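Local coordinates for alpha-/beta-galactoside alpha-2,3-sialyltransferase (Photobacterium phosphoreum, PDB 2ZWI), which probably transfers sialic acid from CMP-sialic acid to galactosides through an alpha-2,3 linkage, and here holds CMP between two Rossmann-like domains, at residues V9-L14 with T83-D88; I23-S28 with T204-Q209; E250-I255 with A284-Q289; I267-Q272 with R363-L368. One frame throughout, in Å; residues are numbered along the deposited sequence.

Interaction 1 (V9-L14 with T83-D88); sequences VDRATL and TLWAVD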
loop_
_atom_site.group_PDB
_atom_site.type_symbol
_atom_site.label_atom_id
_atom_site.label_comp_id
_atom_site.label_asym_id
_atom_site.label_seq_id
_atom_site.Cartn_x
_atom_site.Cartn_y
_atom_site.Cartn_z
ATOM N N VAL A 9 -2.469 12.833 -2.331
ATOM C CA VAL A 9 -2.429 12.252 -3.673
ATOM C C VAL A 9 -2.034 10.770 -3.643
ATOM O O VAL A 9 -1.261 10.340 -2.770
ATOM C CB VAL A 9 -1.495 13.038 -4.641
ATOM C CG1 VAL A 9 -2.084 14.418 -4.995
ATOM C CG2 VAL A 9 -0.080 13.192 -4.056
ATOM N N ASP A 10 -2.602 10.003 -4.574
ATOM C CA ASP A 10 -2.305 8.572 -4.760
ATOM C C ASP A 10 -2.895 8.054 -6.065
ATOM O O ASP A 10 -3.977 8.462 -6.481
ATOM C CB ASP A 10 -2.845 7.714 -3.608
ATOM C CG ASP A 10 -2.430 6.239 -3.714
ATOM O OD1 ASP A 10 -1.342 5.930 -4.244
ATOM O OD2 ASP A 10 -3.201 5.371 -3.255
ATOM N N ARG A 11 -2.175 7.123 -6.678
ATOM C CA ARG A 11 -2.602 6.435 -7.895
ATOM C C ARG A 11 -3.125 5.038 -7.611
ATOM O O ARG A 11 -3.841 4.459 -8.432
ATOM C CB ARG A 11 -1.411 6.293 -8.844
ATOM C CG ARG A 11 -0.740 7.576 -9.190
ATOM C CD ARG A 11 0.071 7.383 -10.445
ATOM N NE ARG A 11 0.872 8.566 -10.717
ATOM C CZ ARG A 11 1.600 8.743 -11.814
ATOM N NH1 ARG A 11 2.303 9.859 -11.964
ATOM N NH2 ARG A 11 1.629 7.804 -12.753
ATOM N N ALA A 12 -2.727 4.479 -6.471
ATOM C CA ALA A 12 -3.040 3.090 -6.125
ATOM C C ALA A 12 -4.188 3.030 -5.119
ATOM O O ALA A 12 -5.143 3.804 -5.227
ATOM C CB ALA A 12 -1.795 2.401 -5.577
ATOM N N THR A 13 -4.103 2.127 -4.136
ATOM C CA THR A 13 -5.143 2.059 -3.102
ATOM C C THR A 13 -4.608 2.122 -1.673
ATOM O O THR A 13 -5.268 2.703 -0.807
ATOM C CB THR A 13 -6.047 0.810 -3.235
ATOM O OG1 THR A 13 -5.230 -0.331 -3.468
ATOM C CG2 THR A 13 -7.012 0.961 -4.391
ATOM N N LEU A 14 -3.443 1.512 -1.427
ATOM C CA LEU A 14 -2.902 1.405 -0.069
ATOM C C LEU A 14 -2.628 2.785 0.532
ATOM O O LEU A 14 -3.121 3.071 1.622
ATOM C CB LEU A 14 -1.665 0.495 -0.001
ATOM C CG LEU A 14 -0.732 0.599 1.226
ATOM C CD1 LEU A 14 -1.397 0.153 2.512
ATOM C CD2 LEU A 14 0.544 -0.202 0.979
ATOM N N THR A 83 4.970 6.580 -2.271
ATOM C CA THR A 83 6.431 6.493 -2.378
ATOM C C THR A 83 6.913 6.094 -3.791
ATOM O O THR A 83 7.735 6.787 -4.369
ATOM C CB THR A 83 7.018 5.559 -1.296
ATOM O OG1 THR A 83 6.469 5.920 -0.019
ATOM C CG2 THR A 83 8.529 5.687 -1.236
ATOM N N LEU A 84 6.386 5.004 -4.351
ATOM C CA LEU A 84 6.760 4.600 -5.706
ATOM C C LEU A 84 6.533 5.751 -6.703
ATOM O O LEU A 84 7.339 5.987 -7.590
ATOM C CB LEU A 84 5.960 3.365 -6.144
ATOM C CG LEU A 84 6.341 2.706 -7.480
ATOM C CD1 LEU A 84 7.778 2.174 -7.432
ATOM C CD2 LEU A 84 5.354 1.599 -7.793
ATOM N N TRP A 85 5.420 6.456 -6.525
ATOM C CA TRP A 85 5.023 7.555 -7.388
ATOM C C TRP A 85 5.404 8.909 -6.793
ATOM O O TRP A 85 4.669 9.890 -6.914
ATOM C CB TRP A 85 3.519 7.461 -7.655
ATOM C CG TRP A 85 3.178 6.248 -8.462
ATOM C CD1 TRP A 85 2.507 5.133 -8.039
ATOM C CD2 TRP A 85 3.538 6.009 -9.826
ATOM N NE1 TRP A 85 2.406 4.225 -9.067
ATOM C CE2 TRP A 85 3.032 4.740 -10.174
ATOM C CE3 TRP A 85 4.228 6.755 -10.794
ATOM C CZ2 TRP A 85 3.194 4.196 -11.449
ATOM C CZ3 TRP A 85 4.388 6.219 -12.064
ATOM C CH2 TRP A 85 3.873 4.949 -12.382
ATOM N N ALA A 86 6.573 8.961 -6.162
ATOM C CA ALA A 86 7.091 10.215 -5.607
ATOM C C ALA A 86 7.137 11.321 -6.670
ATOM O O ALA A 86 7.126 12.500 -6.333
ATOM C CB ALA A 86 8.481 10.000 -5.004
ATOM N N VAL A 87 7.183 10.935 -7.947
ATOM C CA VAL A 87 7.150 11.914 -9.055
ATOM C C VAL A 87 5.970 12.897 -8.936
ATOM O O VAL A 87 6.109 14.079 -9.257
ATOM C CB VAL A 87 7.145 11.228 -10.470
ATOM C CG1 VAL A 87 5.841 10.488 -10.726
ATOM C CG2 VAL A 87 7.421 12.257 -11.583
ATOM N N ASP A 88 4.815 12.410 -8.488
ATOM C CA ASP A 88 3.663 13.283 -8.302
ATOM C C ASP A 88 3.935 14.337 -7.229
ATOM O O ASP A 88 3.610 15.500 -7.424
ATOM C CB ASP A 88 2.401 12.480 -7.980
ATOM C CG ASP A 88 1.977 11.573 -9.124
ATOM O OD1 ASP A 88 1.368 10.531 -8.838
ATOM O OD2 ASP A 88 2.243 11.895 -10.305
#

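Interaction 2 (I23-S28 with T204-Q209); sequences IINENS and TTFNSQ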
loop_
_atom_site.group_PDB
_atom_site.type_symbol
_atom_site.label_atom_id
_atom_site.label_comp_id
_atom_site.label_asym_id
_atom_site.label_seq_id
_atom_site.Cartn_x
_atom_site.Cartn_y
_atom_site.Cartn_z
ATOM N N ILE A 23 -6.505 11.150 8.129
ATOM C CA ILE A 23 -7.401 12.313 8.105
ATOM C C ILE A 23 -8.448 12.138 9.204
ATOM O O ILE A 23 -8.647 13.037 10.018
ATOM C CB ILE A 23 -8.115 12.489 6.734
ATOM C CG1 ILE A 23 -7.144 13.039 5.678
ATOM C CG2 ILE A 23 -9.372 13.387 6.880
ATOM C CD1 ILE A 23 -7.641 12.889 4.209
ATOM N N ILE A 24 -9.066 10.959 9.239
ATOM C CA ILE A 24 -10.111 10.637 10.219
ATOM C C ILE A 24 -9.550 10.647 11.646
ATOM O O ILE A 24 -10.172 11.203 12.555
ATOM C CB ILE A 24 -10.790 9.283 9.887
ATOM C CG1 ILE A 24 -11.517 9.349 8.536
ATOM C CG2 ILE A 24 -11.744 8.845 10.991
ATOM C CD1 ILE A 24 -11.707 7.952 7.894
ATOM N N ASN A 25 -8.367 10.063 11.829
ATOM C CA ASN A 25 -7.762 9.976 13.151
ATOM C C ASN A 25 -7.405 11.355 13.686
ATOM O O ASN A 25 -7.671 11.666 14.850
ATOM C CB ASN A 25 -6.505 9.100 13.129
ATOM C CG ASN A 25 -5.954 8.841 14.520
ATOM O OD1 ASN A 25 -6.654 8.317 15.386
ATOM N ND2 ASN A 25 -4.697 9.199 14.735
ATOM N N GLU A 26 -6.820 12.182 12.823
ATOM C CA GLU A 26 -6.364 13.513 13.220
ATOM C C GLU A 26 -7.479 14.531 13.388
ATOM O O GLU A 26 -7.354 15.428 14.211
ATOM C CB GLU A 26 -5.328 14.037 12.237
ATOM C CG GLU A 26 -3.971 13.415 12.442
ATOM C CD GLU A 26 -3.078 13.551 11.230
ATOM O OE1 GLU A 26 -2.245 12.649 11.018
ATOM O OE2 GLU A 26 -3.204 14.548 10.489
ATOM N N ASN A 27 -8.548 14.409 12.597
ATOM C CA ASN A 27 -9.693 15.329 12.674
ATOM C C ASN A 27 -9.238 16.805 12.685
ATOM O O ASN A 27 -9.655 17.603 13.527
ATOM C CB ASN A 27 -10.566 14.980 13.898
ATOM C CG ASN A 27 -11.954 15.629 13.858
ATOM O OD1 ASN A 27 -12.478 16.037 14.901
ATOM N ND2 ASN A 27 -12.554 15.716 12.671
ATOM N N SER A 28 -8.357 17.156 11.755
ATOM C CA SER A 28 -7.853 18.518 11.681
ATOM C C SER A 28 -8.844 19.356 10.892
ATOM O O SER A 28 -9.603 18.824 10.090
ATOM C CB SER A 28 -6.487 18.548 11.005
ATOM O OG SER A 28 -6.620 18.838 9.622
ATOM N N THR A 204 -9.657 0.379 16.919
ATOM C CA THR A 204 -9.659 0.102 18.356
ATOM C C THR A 204 -9.947 1.380 19.164
ATOM O O THR A 204 -10.579 1.311 20.215
ATOM C CB THR A 204 -8.320 -0.582 18.771
ATOM O OG1 THR A 204 -8.240 -1.860 18.125
ATOM C CG2 THR A 204 -8.196 -0.789 20.267
ATOM N N THR A 205 -9.520 2.537 18.657
ATOM C CA THR A 205 -9.706 3.809 19.366
ATOM C C THR A 205 -10.734 4.758 18.725
ATOM O O THR A 205 -11.120 5.755 19.340
ATOM C CB THR A 205 -8.369 4.559 19.580
ATOM O OG1 THR A 205 -7.724 4.779 18.320
ATOM C CG2 THR A 205 -7.432 3.764 20.485
ATOM N N PHE A 206 -11.164 4.444 17.502
ATOM C CA PHE A 206 -12.152 5.247 16.777
ATOM C C PHE A 206 -13.527 5.178 17.435
ATOM O O PHE A 206 -13.993 4.095 17.817
ATOM C CB PHE A 206 -12.289 4.742 15.334
ATOM C CG PHE A 206 -11.282 5.322 14.359
ATOM C CD1 PHE A 206 -10.221 6.116 14.789
ATOM C CD2 PHE A 206 -11.400 5.047 12.996
ATOM C CE1 PHE A 206 -9.312 6.640 13.878
ATOM C CE2 PHE A 206 -10.482 5.550 12.081
ATOM C CZ PHE A 206 -9.438 6.353 12.521
ATOM N N ASN A 207 -14.180 6.333 17.545
ATOM C CA ASN A 207 -15.594 6.375 17.888
ATOM C C ASN A 207 -16.453 6.057 16.656
ATOM O O ASN A 207 -15.937 5.944 15.536
ATOM C CB ASN A 207 -15.963 7.732 18.517
ATOM C CG ASN A 207 -15.742 8.910 17.572
ATOM O OD1 ASN A 207 -16.075 8.854 16.383
ATOM N ND2 ASN A 207 -15.192 9.991 18.108
ATOM N N SER A 208 -17.759 5.905 16.862
ATOM C CA SER A 208 -18.678 5.539 15.781
ATOM C C SER A 208 -18.601 6.453 14.565
ATOM O O SER A 208 -18.561 5.973 13.435
ATOM C CB SER A 208 -20.119 5.483 16.291
ATOM O OG SER A 208 -20.398 4.201 16.803
ATOM N N GLN A 209 -18.576 7.761 14.807
ATOM C CA GLN A 209 -18.543 8.763 13.745
ATOM C C GLN A 209 -17.303 8.619 12.857
ATOM O O GLN A 209 -17.380 8.799 11.634
ATOM C CB GLN A 209 -18.599 10.175 14.346
ATOM C CG GLN A 209 -18.553 11.308 13.320
ATOM C CD GLN A 209 -18.589 12.697 13.958
ATOM O OE1 GLN A 209 -18.064 13.671 13.397
ATOM N NE2 GLN A 209 -19.209 12.793 15.140
#

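Interaction 3 (E250-I255 with A284-Q289); sequences EQQIDI and ATYNQQ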
loop_
_atom_site.group_PDB
_atom_site.type_symbol
_atom_site.label_atom_id
_atom_site.label_comp_id
_atom_site.label_asym_id
_atom_site.label_seq_id
_atom_site.Cartn_x
_atom_site.Cartn_y
_atom_site.Cartn_z
ATOM N N GLU A 250 -7.396 -21.310 -14.632
ATOM C CA GLU A 250 -7.116 -22.743 -14.471
ATOM C C GLU A 250 -6.033 -23.016 -13.423
ATOM O O GLU A 250 -6.175 -23.922 -12.600
ATOM C CB GLU A 250 -6.706 -23.367 -15.817
ATOM C CG GLU A 250 -6.560 -24.893 -15.793
ATOM C CD GLU A 250 -6.015 -25.467 -17.101
ATOM O OE1 GLU A 250 -6.274 -26.666 -17.390
ATOM O OE2 GLU A 250 -5.329 -24.718 -17.842
ATOM N N GLN A 251 -4.953 -22.235 -13.439
ATOM C CA GLN A 251 -3.841 -22.475 -12.506
ATOM C C GLN A 251 -4.267 -22.218 -11.060
ATOM O O GLN A 251 -3.918 -22.981 -10.160
ATOM C CB GLN A 251 -2.624 -21.646 -12.880
ATOM C CG GLN A 251 -1.892 -22.142 -14.140
ATOM C CD GLN A 251 -0.916 -21.114 -14.685
ATOM O OE1 GLN A 251 -0.083 -21.426 -15.538
ATOM N NE2 GLN A 251 -1.010 -19.879 -14.195
ATOM N N GLN A 252 -5.059 -21.164 -10.857
ATOM C CA GLN A 252 -5.637 -20.875 -9.545
ATOM C C GLN A 252 -6.685 -21.918 -9.087
ATOM O O GLN A 252 -6.736 -22.267 -7.905
ATOM C CB GLN A 252 -6.191 -19.449 -9.514
ATOM C CG GLN A 252 -5.057 -18.410 -9.568
ATOM C CD GLN A 252 -5.534 -17.002 -9.795
ATOM O OE1 GLN A 252 -5.875 -16.292 -8.851
ATOM N NE2 GLN A 252 -5.529 -16.574 -11.053
ATOM N N ILE A 253 -7.497 -22.405 -10.022
ATOM C CA ILE A 253 -8.435 -23.512 -9.756
ATOM C C ILE A 253 -7.668 -24.756 -9.322
ATOM O O ILE A 253 -8.050 -25.423 -8.352
ATOM C CB ILE A 253 -9.322 -23.831 -11.000
ATOM C CG1 ILE A 253 -10.374 -22.739 -11.214
ATOM C CG2 ILE A 253 -10.039 -25.184 -10.857
ATOM C CD1 ILE A 253 -10.857 -22.633 -12.679
ATOM N N ASP A 254 -6.581 -25.058 -10.032
ATOM C CA ASP A 254 -5.725 -26.210 -9.722
ATOM C C ASP A 254 -5.065 -26.109 -8.338
ATOM O O ASP A 254 -5.010 -27.099 -7.589
ATOM C CB ASP A 254 -4.653 -26.397 -10.800
ATOM C CG ASP A 254 -5.216 -26.936 -12.123
ATOM O OD1 ASP A 254 -4.448 -26.914 -13.110
ATOM O OD2 ASP A 254 -6.396 -27.379 -12.191
ATOM N N ILE A 255 -4.564 -24.916 -8.017
ATOM C CA ILE A 255 -4.003 -24.614 -6.686
ATOM C C ILE A 255 -5.038 -24.880 -5.601
ATOM O O ILE A 255 -4.719 -25.454 -4.573
ATOM C CB ILE A 255 -3.514 -23.150 -6.558
ATOM C CG1 ILE A 255 -2.260 -22.918 -7.396
ATOM C CG2 ILE A 255 -3.201 -22.786 -5.083
ATOM C CD1 ILE A 255 -2.017 -21.468 -7.720
ATOM N N ALA A 284 -8.789 -8.326 -11.976
ATOM C CA ALA A 284 -9.083 -9.617 -12.630
ATOM C C ALA A 284 -10.533 -9.707 -13.139
ATOM O O ALA A 284 -11.472 -9.205 -12.497
ATOM C CB ALA A 284 -8.757 -10.795 -11.715
ATOM N N THR A 285 -10.693 -10.363 -14.288
ATOM C CA THR A 285 -12.005 -10.524 -14.913
ATOM C C THR A 285 -12.370 -12.001 -15.101
ATOM O O THR A 285 -13.372 -12.330 -15.740
ATOM C CB THR A 285 -12.108 -9.711 -16.239
ATOM O OG1 THR A 285 -12.955 -10.386 -17.176
ATOM C CG2 THR A 285 -10.747 -9.526 -16.859
ATOM N N TYR A 286 -11.560 -12.895 -14.540
ATOM C CA TYR A 286 -11.890 -14.321 -14.572
ATOM C C TYR A 286 -12.349 -14.893 -13.219
ATOM O O TYR A 286 -12.380 -16.114 -13.057
ATOM C CB TYR A 286 -10.744 -15.169 -15.177
ATOM C CG TYR A 286 -9.346 -14.968 -14.581
ATOM C CD1 TYR A 286 -9.159 -14.623 -13.239
ATOM C CD2 TYR A 286 -8.214 -15.173 -15.362
ATOM C CE1 TYR A 286 -7.881 -14.473 -12.706
ATOM C CE2 TYR A 286 -6.942 -15.023 -14.844
ATOM C CZ TYR A 286 -6.786 -14.661 -13.517
ATOM O OH TYR A 286 -5.527 -14.520 -13.006
ATOM N N ASN A 287 -12.710 -14.029 -12.265
ATOM C CA ASN A 287 -13.068 -14.459 -10.900
ATOM C C ASN A 287 -14.258 -15.425 -10.779
ATOM O O ASN A 287 -14.246 -16.321 -9.932
ATOM C CB ASN A 287 -13.321 -13.259 -9.974
ATOM C CG ASN A 287 -12.123 -12.345 -9.843
ATOM O OD1 ASN A 287 -12.279 -11.130 -9.719
ATOM N ND2 ASN A 287 -10.928 -12.912 -9.874
ATOM N N GLN A 288 -15.291 -15.228 -11.599
ATOM C CA GLN A 288 -16.455 -16.116 -11.550
ATOM C C GLN A 288 -16.107 -17.571 -11.905
ATOM O O GLN A 288 -16.666 -18.490 -11.303
ATOM C CB GLN A 288 -17.611 -15.589 -12.411
ATOM C CG GLN A 288 -18.990 -16.164 -12.013
ATOM C CD GLN A 288 -19.358 -15.878 -10.557
ATOM O OE1 GLN A 288 -19.373 -14.727 -10.122
ATOM N NE2 GLN A 288 -19.651 -16.930 -9.802
ATOM N N GLN A 289 -15.184 -17.768 -12.852
ATOM C CA GLN A 289 -14.704 -19.104 -13.246
ATOM C C GLN A 289 -14.090 -19.874 -12.065
ATOM O O GLN A 289 -14.372 -21.066 -11.861
ATOM C CB GLN A 289 -13.641 -19.005 -14.346
ATOM C CG GLN A 289 -14.086 -18.402 -15.680
ATOM C CD GLN A 289 -12.994 -18.460 -16.745
ATOM O OE1 GLN A 289 -13.270 -18.416 -17.949
ATOM N NE2 GLN A 289 -11.758 -18.576 -16.309
#

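Interaction 4 (I267-Q272 with R363-L368); sequences ITNSIQ and RNDVKL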
loop_
_atom_site.group_PDB
_atom_site.type_symbol
_atom_site.label_atom_id
_atom_site.label_comp_id
_atom_site.label_asym_id
_atom_site.label_seq_id
_atom_site.Cartn_x
_atom_site.Cartn_y
_atom_site.Cartn_z
ATOM N N ILE A 267 1.127 -28.684 -1.281
ATOM C CA ILE A 267 0.467 -27.831 -0.312
ATOM C C ILE A 267 0.261 -28.633 0.981
ATOM O O ILE A 267 -0.788 -29.250 1.180
ATOM C CB ILE A 267 -0.853 -27.241 -0.870
ATOM C CG1 ILE A 267 -0.591 -26.536 -2.211
ATOM C CG2 ILE A 267 -1.491 -26.282 0.151
ATOM C CD1 ILE A 267 -1.833 -25.951 -2.879
ATOM N N THR A 268 1.278 -28.631 1.843
ATOM C CA THR A 268 1.238 -29.400 3.096
ATOM C C THR A 268 0.248 -28.826 4.119
ATOM O O THR A 268 -0.331 -29.571 4.905
ATOM C CB THR A 268 2.651 -29.591 3.723
ATOM O OG1 THR A 268 3.236 -28.317 4.005
ATOM C CG2 THR A 268 3.574 -30.366 2.764
ATOM N N ASN A 269 0.049 -27.506 4.086
ATOM C CA ASN A 269 -0.960 -26.822 4.907
ATOM C C ASN A 269 -2.317 -26.819 4.233
ATOM O O ASN A 269 -2.640 -25.894 3.476
ATOM C CB ASN A 269 -0.571 -25.365 5.157
ATOM C CG ASN A 269 0.631 -25.217 6.028
ATOM O OD1 ASN A 269 1.426 -24.284 5.846
ATOM N ND2 ASN A 269 0.786 -26.119 6.993
ATOM N N SER A 270 -3.118 -27.836 4.536
ATOM C CA SER A 270 -4.406 -28.060 3.883
ATOM C C SER A 270 -5.480 -27.043 4.246
ATOM O O SER A 270 -5.485 -26.505 5.351
ATOM C CB SER A 270 -4.931 -29.453 4.238
ATOM O OG SER A 270 -6.144 -29.694 3.552
ATOM N N ILE A 271 -6.398 -26.798 3.314
ATOM C CA ILE A 271 -7.592 -26.009 3.611
ATOM C C ILE A 271 -8.853 -26.867 3.787
ATOM O O ILE A 271 -9.963 -26.326 3.914
ATOM C CB ILE A 271 -7.831 -24.871 2.578
ATOM C CG1 ILE A 271 -8.142 -25.434 1.174
ATOM C CG2 ILE A 271 -6.639 -23.910 2.584
ATOM C CD1 ILE A 271 -8.422 -24.359 0.099
ATOM N N GLN A 272 -8.679 -28.193 3.819
ATOM C CA GLN A 272 -9.805 -29.107 4.044
ATOM C C GLN A 272 -10.607 -28.694 5.276
ATOM O O GLN A 272 -10.030 -28.364 6.325
ATOM C CB GLN A 272 -9.322 -30.555 4.204
ATOM C CG GLN A 272 -10.475 -31.573 4.341
ATOM C CD GLN A 272 -10.020 -33.011 4.211
ATOM O OE1 GLN A 272 -9.283 -33.513 5.063
ATOM N NE2 GLN A 272 -10.461 -33.691 3.139
ATOM N N ARG A 363 9.626 -20.347 4.325
ATOM C CA ARG A 363 10.339 -20.832 3.143
ATOM C C ARG A 363 9.754 -22.155 2.611
ATOM O O ARG A 363 9.718 -22.386 1.402
ATOM C CB ARG A 363 11.839 -20.990 3.469
ATOM C CG ARG A 363 12.716 -21.464 2.304
ATOM C CD ARG A 363 14.185 -21.624 2.726
ATOM N NE ARG A 363 14.967 -20.411 2.473
ATOM C CZ ARG A 363 15.176 -19.437 3.355
ATOM N NH1 ARG A 363 14.654 -19.509 4.582
ATOM N NH2 ARG A 363 15.907 -18.382 3.001
ATOM N N ASN A 364 9.294 -23.005 3.524
ATOM C CA ASN A 364 8.637 -24.262 3.172
ATOM C C ASN A 364 7.229 -24.131 2.573
ATOM O O ASN A 364 6.709 -25.097 2.020
ATOM C CB ASN A 364 8.585 -25.196 4.384
ATOM C CG ASN A 364 9.955 -25.720 4.776
ATOM O OD1 ASN A 364 10.892 -25.746 3.965
ATOM N ND2 ASN A 364 10.079 -26.138 6.026
ATOM N N ASP A 365 6.619 -22.955 2.708
ATOM C CA ASP A 365 5.258 -22.701 2.217
ATOM C C ASP A 365 5.240 -21.909 0.907
ATOM O O ASP A 365 4.167 -21.628 0.351
ATOM C CB ASP A 365 4.422 -22.000 3.298
ATOM C CG ASP A 365 4.299 -22.824 4.580
ATOM O OD1 ASP A 365 4.281 -24.066 4.500
ATOM O OD2 ASP A 365 4.212 -22.231 5.673
ATOM N N VAL A 366 6.431 -21.565 0.422
ATOM C CA VAL A 366 6.618 -20.938 -0.882
ATOM C C VAL A 366 6.538 -21.982 -2.009
ATOM O O VAL A 366 7.305 -22.950 -2.037
ATOM C CB VAL A 366 7.982 -20.201 -0.969
ATOM C CG1 VAL A 366 8.231 -19.704 -2.405
ATOM C CG2 VAL A 366 8.059 -19.047 0.050
ATOM N N LYS A 367 5.621 -21.766 -2.945
ATOM C CA LYS A 367 5.409 -22.699 -4.041
ATOM C C LYS A 367 5.418 -21.971 -5.388
ATOM O O LYS A 367 5.123 -20.773 -5.465
ATOM C CB LYS A 367 4.091 -23.467 -3.819
ATOM C CG LYS A 367 4.173 -24.657 -2.805
ATOM C CD LYS A 367 4.304 -24.190 -1.358
ATOM C CE LYS A 367 4.331 -25.301 -0.313
ATOM N NZ LYS A 367 5.521 -26.207 -0.361
ATOM N N LEU A 368 5.781 -22.691 -6.445
ATOM C CA LEU A 368 5.776 -22.140 -7.800
ATOM C C LEU A 368 4.605 -22.716 -8.586
ATOM O O LEU A 368 4.215 -23.859 -8.368
ATOM C CB LEU A 368 7.086 -22.456 -8.536
ATOM C CG LEU A 368 8.436 -22.027 -7.960
ATOM C CD1 LEU A 368 9.033 -23.154 -7.143
ATOM C CD2 LEU A 368 9.381 -21.645 -9.081
#

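Interaction 1 (V9-L14 with T83-D88)
R11, stretched over the indole of W85 to reach D88, makes nearly all of this contact. V9 is still in the strand, its backbone paired with N80. D10 then shapes the exit from the strand: its OD1 accepts from A12 N at 3.0 Å, approached from well above the carboxylate plane, which forms an Asx turn and fixes the backbone from which R11 departs. In R11 the chain runs extended from CG to NE, so that CD sits over the five-membered ring of W85, 3.8 Å from its centroid, while the guanidinium lies flat over the six-membered ring, planes 10° apart, as an off-centre cation-pi stack. The guanidinium edge faces D88 in a side-on salt bridge: NE gives to D88 OD1 at 2.8 Å and NH1 to D88 OD2 at 2.6 Å. The stack and the two bonds together should hold the guanidinium flat and in one orientation. D88 OD2 also pairs with R58, which would help offset its charge. Farther on, T13 OG1 makes a weak hydrogen bond to CMP. The contact thus joins the C-terminal end of strand 3-10 to the start of helix 86-98, which follows the adjacent strand 74-82.

Interaction 2 (I23-S28 with T204-Q209)
F206 pushes the far end of its ring against the last turns of helix 14-26, meeting I24 and N25. Its CG lies anti to the carbonyl carbon (chi1 -86°), and although the first bond of the side chain does not aim at the helix, the ring carries CE1, CZ and CE2 over to it. I24 answers with its CG2 branch, 3.7 Å from F206 CE2 and equally near CZ; the approach is oblique to the ring. N25 takes the neighbouring part of the rim. Its CB lies at the ring edge, 3.8 Å from F206 CE1; a chi1 of -173° then swings the amide away from the backbone N, so that OD1 comes to 3.5 Å from the same CE1, close to the ring plane. That places the amide oxygen against the weakly positive rim of the phenyl ring, with amide and ring planes 29° apart. No hydrogen bond joins the segments directly; Q210, one residue beyond the second, bridges them, its NE2 giving to I24 O while its OE1 takes the N-H of N207, the N-cap residue of helix 208-218. Farther along, K213, F214 and F217 of that helix cover I24. The aromatic residue just ahead of one helix therefore packs on the C-terminal turns of another, the helix that follows the first strand of a Rossmann-like domain in this GT-B enzyme.

Interaction 3 (E250-I255 with A284-Q289)
Q252 sets its amide against the phenol end of Y286, obliquely to the ring, with NE2 of Q252 3.4 Å from Y286 CZ. The two side chains cross at about a right angle, and the amide stands steeply to the ring, planes 74° apart. Between Q252 NE2 and Y286 OH there is a weak hydrogen bond of 2.8 Å, clearly bent at 129°; the exact place of the hydroxyl is doubtful. The same hydroxyl meets the backbone oxygens of A247 and T242, while Q252 NE2 also gives to T248 O and Q252 OE1 takes the N-H of T242. The buried amide is thus engaged at both ends, and it ties the first turn of helix 249-259 to the loop that follows strand 236-240. With CG between the backbone N and the carbonyl carbon (chi1 52°), the Y286 ring carries its hydroxyl to Q252 and also touches A249. Away from the polar pair, I253 CD1 lies 3.9 Å from Q289 O, and Q289 buries about as much surface as I253 without a close side-chain contact. Helices 249-259 and 287-294 follow the adjacent parallel strands 236-240 and 275-279, the beta-alpha-beta-alpha succession of a Rossmann-like domain. Q252 lies close to G241 and Y286 follows the stretch holding H281, so the contact backs the CMP-binding loops at the C-terminal ends of those strands.

Interaction 4 (I267-Q272 with R363-L368)
N269 and D365 bring their polar ends together across this contact. First the polar pair: the modelled OD1 of N269 lies 3.2 Å from D365 OD1, but the amide was probably built turned over, so which of its ends faces the carboxylate is doubtful. The two flat groups stand 61° apart, their side chains crossing at about a right angle. T268 is more distant, with OG1 4.4 Å from D365 OD1. Next come the bonds that shape each segment. S270 OG accepts from Q272 N at 3.0 Å, nearly straight at 167°, an ST turn; the same hydroxyl also meets the backbone oxygens of K261 and A259. On the other segment K367 folds back on itself, so that NZ reaches N364 O at 2.9 Å. Last, the apolar part: K367 points toward the 267-272 loop and buries more surface against it than any other residue here, without a polar bond to it. I267 packs on F337 and F339 of strand 334-340, and K367 also touches F339. As modelled, no clear bond joins the segments; with the amide turned back, the NH2 of N269 would face the D365 carboxylate and could hydrogen-bond to it at the protein surface.

The four contacts fall into two pairs, one in each domain of the GT-B fold. Interactions 1 and 2 belong to the seven-stranded parallel sheet, their centres 23 Å apart, with strand 3-10 leading directly into helix 14-26. Interactions 3 and 4 belong to the six-stranded sheet, 18 Å apart, and they touch where I255 O lies 3.4 Å from I267 CD1. Within each pair the segments alternate along the chain, whereas the first pair closes before the second opens. Interactions 1 and 3 lie 29 Å apart, centre to centre, in different domains, and both adjoin the CMP site: T13 makes a weak hydrogen bond to the nucleotide from the first domain, while the other residues lining it come from the second.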